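Local coordinates for acyl-coenzyme A oxidase acox-1.1 (Caenorhabditis elegans, PDB 5K3H), which catalyses the first, FAD-dependent desaturation step of peroxisomal beta-oxidation, turning acyl-CoA and oxygen into trans-2-enoyl-CoA and hydrogen peroxide, at residues B[23-28]-B[612-617]. Numbering follows the deposited sequence.
Sequences ATFDTH and VSLLDS
Phe25, Ala23 and Thr27 pack against Ser613, Leu614 and Ser617. The contact joins the N-terminal region of the acyl-CoA oxidase fold to its C-terminal helical part: Ala23 and Phe25, just ahead of helix 27-35, and Thr27 at its start pack on the C-terminal part of helix 590-616 and on Ser617. No hydrogen bond crosses between the segments.

The apolar pair is Phe25 with Leu614. The CB of Phe25 does not point at the helix, but chi1 of 63°, with CG between the backbone N and the carbonyl carbon, swings the CZ end of the ring nearer to it. CZ meets Leu614 CD2 at 3.8 Å, the two side chains crossing at about a right angle. Thr558, Ile559 and Ala562 of helix 557-577 also touch the Phe25 side chain.

Carbon-to-oxygen packing makes up the rest. Ala23 CB rests 3.2 Å from Ser613 OG, which is hydrogen-bonded to Asn5 ND2. Thr27 brings its methyl CG2 to 3.8 Å from Ser613 O, while its OG1 is hydrogen-bonded to Lys6 N. Ser617 OG lies 3.3 Å from Thr27 CB and, at the ring edge and in plane, 3.5 Å from Phe25 CE2.

The polar bonds stay within 612-617. A glycine at Ser617 would probably open a small gap between Phe25 and Thr27 and leave Ser613 O with one bond fewer. Ser617 OG donates to Ser613 O at 2.9 Å, tilted 34° from the carbonyl plane, and Ser617 N reaches the same oxygen from the opposite face.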
ATOM      1  N   ALA B  23       0.283 -28.364 -15.497  1.00 19.55           N
ATOM      2  CA  ALA B  23       1.061 -28.748 -14.316  1.00 19.62           C
ATOM      3  C   ALA B  23       1.941 -29.958 -14.609  1.00 20.63           C
ATOM      4  O   ALA B  23       1.508 -30.926 -15.237  1.00 22.58           O
ATOM      5  CB  ALA B  23       0.144 -29.050 -13.128  1.00 19.36           C
ATOM      6  N   THR B  24       3.183 -29.905 -14.126  1.00 19.84           N
ATOM      7  CA  THR B  24       4.132 -31.003 -14.218  1.00 19.07           C
ATOM      8  C   THR B  24       4.292 -31.745 -12.900  1.00 19.19           C
ATOM      9  O   THR B  24       5.211 -32.568 -12.776  1.00 18.95           O
ATOM     10  CB  THR B  24       5.482 -30.458 -14.603  1.00 18.66           C
ATOM     11  OG1 THR B  24       5.954 -29.692 -13.493  1.00 19.30           O
ATOM     12  CG2 THR B  24       5.359 -29.546 -15.799  1.00 18.56           C
ATOM     13  N   PHE B  25       3.443 -31.453 -11.907  1.00 18.81           N
ATOM     14  CA  PHE B  25       3.556 -32.058 -10.590  1.00 17.63           C
ATOM     15  C   PHE B  25       2.176 -32.147  -9.959  1.00 18.05           C
ATOM     16  O   PHE B  25       1.242 -31.417 -10.324  1.00 18.00           O
ATOM     17  CB  PHE B  25       4.505 -31.266  -9.668  1.00 17.11           C
ATOM     18  CG  PHE B  25       4.035 -29.863  -9.367  1.00 16.92           C
ATOM     19  CD1 PHE B  25       4.358 -28.808 -10.213  1.00 16.85           C
ATOM     20  CD2 PHE B  25       3.265 -29.600  -8.241  1.00 16.43           C
ATOM     21  CE1 PHE B  25       3.912 -27.542  -9.954  1.00 16.13           C
ATOM     22  CE2 PHE B  25       2.810 -28.327  -7.970  1.00 16.48           C
ATOM     23  CZ  PHE B  25       3.137 -27.301  -8.808  1.00 16.44           C
ATOM     24  N   ASP B  26       2.092 -33.032  -8.961  1.00 19.48           N
ATOM     25  CA  ASP B  26       0.865 -33.320  -8.221  1.00 19.79           C
ATOM     26  C   ASP B  26       0.684 -32.291  -7.099  1.00 19.29           C
ATOM     27  O   ASP B  26       1.487 -32.234  -6.163  1.00 19.75           O
ATOM     28  CB  ASP B  26       0.989 -34.747  -7.675  1.00 20.10           C
ATOM     29  CG  ASP B  26      -0.150 -35.150  -6.758  1.00 21.47           C
ATOM     30  OD1 ASP B  26      -1.123 -34.383  -6.575  1.00 21.61           O
ATOM     31  OD2 ASP B  26      -0.060 -36.260  -6.180  1.00 25.48           O
ATOM     32  N   THR B  27      -0.401 -31.523  -7.150  1.00 18.85           N
ATOM     33  CA  THR B  27      -0.543 -30.426  -6.194  1.00 19.36           C
ATOM     34  C   THR B  27      -0.849 -30.918  -4.780  1.00 20.20           C
ATOM     35  O   THR B  27      -0.531 -30.206  -3.818  1.00 21.35           O
ATOM     36  CB  THR B  27      -1.619 -29.418  -6.657  1.00 18.86           C
ATOM     37  OG1 THR B  27      -2.901 -30.053  -6.775  1.00 17.63           O
ATOM     38  CG2 THR B  27      -1.253 -28.797  -8.002  1.00 19.00           C
ATOM     39  N   HIS B  28      -1.418 -32.124  -4.619  1.00 21.68           N
ATOM     40  CA  HIS B  28      -1.515 -32.710  -3.278  1.00 21.26           C
ATOM     41  C   HIS B  28      -0.129 -32.909  -2.679  1.00 20.53           C
ATOM     42  O   HIS B  28       0.057 -32.738  -1.467  1.00 20.49           O
ATOM     43  CB  HIS B  28      -2.243 -34.066  -3.300  1.00 21.68           C
ATOM     44  CG  HIS B  28      -3.735 -33.989  -3.420  1.00 22.08           C
ATOM     45  ND1 HIS B  28      -4.446 -32.817  -3.262  1.00 22.51           N
ATOM     46  CD2 HIS B  28      -4.648 -34.952  -3.687  1.00 21.42           C
ATOM     47  CE1 HIS B  28      -5.734 -33.064  -3.426  1.00 21.89           C
ATOM     48  NE2 HIS B  28      -5.883 -34.351  -3.683  1.00 21.83           N
ATOM     49  N   VAL B 612      -0.151 -21.239 -11.908  1.00 15.23           N
ATOM     50  CA  VAL B 612      -1.445 -21.443 -11.252  1.00 15.12           C
ATOM     51  C   VAL B 612      -1.399 -22.669 -10.335  1.00 14.88           C
ATOM     52  O   VAL B 612      -1.954 -22.651  -9.228  1.00 14.66           O
ATOM     53  CB  VAL B 612      -2.582 -21.538 -12.298  1.00 15.27           C
ATOM     54  CG1 VAL B 612      -3.879 -21.999 -11.653  1.00 15.35           C
ATOM     55  CG2 VAL B 612      -2.810 -20.175 -12.971  1.00 15.36           C
ATOM     56  N   SER B 613      -0.702 -23.735 -10.751  1.00 14.61           N
ATOM     57  CA  SER B 613      -0.659 -24.938  -9.923  1.00 14.53           C
ATOM     58  C   SER B 613       0.164 -24.713  -8.660  1.00 14.38           C
ATOM     59  O   SER B 613      -0.202 -25.196  -7.580  1.00 14.21           O
ATOM     60  CB  SER B 613      -0.129 -26.111 -10.733  1.00 14.62           C
ATOM     61  OG  SER B 613      -0.993 -26.371 -11.838  1.00 14.74           O
ATOM     62  N   LEU B 614       1.246 -23.938  -8.760  1.00 14.61           N
ATOM     63  CA  LEU B 614       2.041 -23.595  -7.581  1.00 14.78           C
ATOM     64  C   LEU B 614       1.225 -22.858  -6.533  1.00 14.88           C
ATOM     65  O   LEU B 614       1.472 -23.016  -5.331  1.00 14.75           O
ATOM     66  CB  LEU B 614       3.246 -22.729  -7.976  1.00 14.69           C
ATOM     67  CG  LEU B 614       4.394 -23.446  -8.687  1.00 14.58           C
ATOM     68  CD1 LEU B 614       5.280 -22.440  -9.350  1.00 14.57           C
ATOM     69  CD2 LEU B 614       5.189 -24.333  -7.694  1.00 14.50           C
ATOM     70  N   LEU B 615       0.245 -22.067  -6.958  1.00 14.89           N
ATOM     71  CA  LEU B 615      -0.606 -21.370  -6.012  1.00 15.15           C
ATOM     72  C   LEU B 615      -1.787 -22.224  -5.569  1.00 15.35           C
ATOM     73  O   LEU B 615      -2.183 -22.144  -4.405  1.00 15.10           O
ATOM     74  CB  LEU B 615      -1.091 -20.062  -6.629  1.00 15.31           C
ATOM     75  CG  LEU B 615       0.045 -19.069  -6.892  1.00 15.41           C
ATOM     76  CD1 LEU B 615      -0.421 -18.033  -7.901  1.00 15.55           C
ATOM     77  CD2 LEU B 615       0.532 -18.411  -5.586  1.00 15.40           C
ATOM     78  N   ASP B 616      -2.351 -23.046  -6.469  1.00 15.64           N
ATOM     79  CA  ASP B 616      -3.365 -24.013  -6.056  1.00 15.98           C
ATOM     80  C   ASP B 616      -2.855 -24.949  -4.968  1.00 16.03           C
ATOM     81  O   ASP B 616      -3.649 -25.462  -4.183  1.00 16.08           O
ATOM     82  CB  ASP B 616      -3.831 -24.889  -7.217  1.00 16.16           C
ATOM     83  CG  ASP B 616      -4.744 -24.180  -8.168  1.00 16.56           C
ATOM     84  OD1 ASP B 616      -5.425 -23.200  -7.770  1.00 16.36           O
ATOM     85  OD2 ASP B 616      -4.830 -24.666  -9.329  1.00 17.52           O
ATOM     86  N   SER B 617      -1.554 -25.239  -4.956  1.00 16.50           N
ATOM     87  CA  SER B 617      -1.012 -26.187  -3.990  1.00 16.78           C
ATOM     88  C   SER B 617      -1.157 -25.710  -2.556  1.00 17.22           C
ATOM     89  O   SER B 617      -1.004 -26.519  -1.635  1.00 17.08           O
ATOM     90  CB  SER B 617       0.448 -26.494  -4.307  1.00 16.88           C
ATOM     91  OG  SER B 617       0.565 -27.153  -5.568  1.00 16.76           O
TER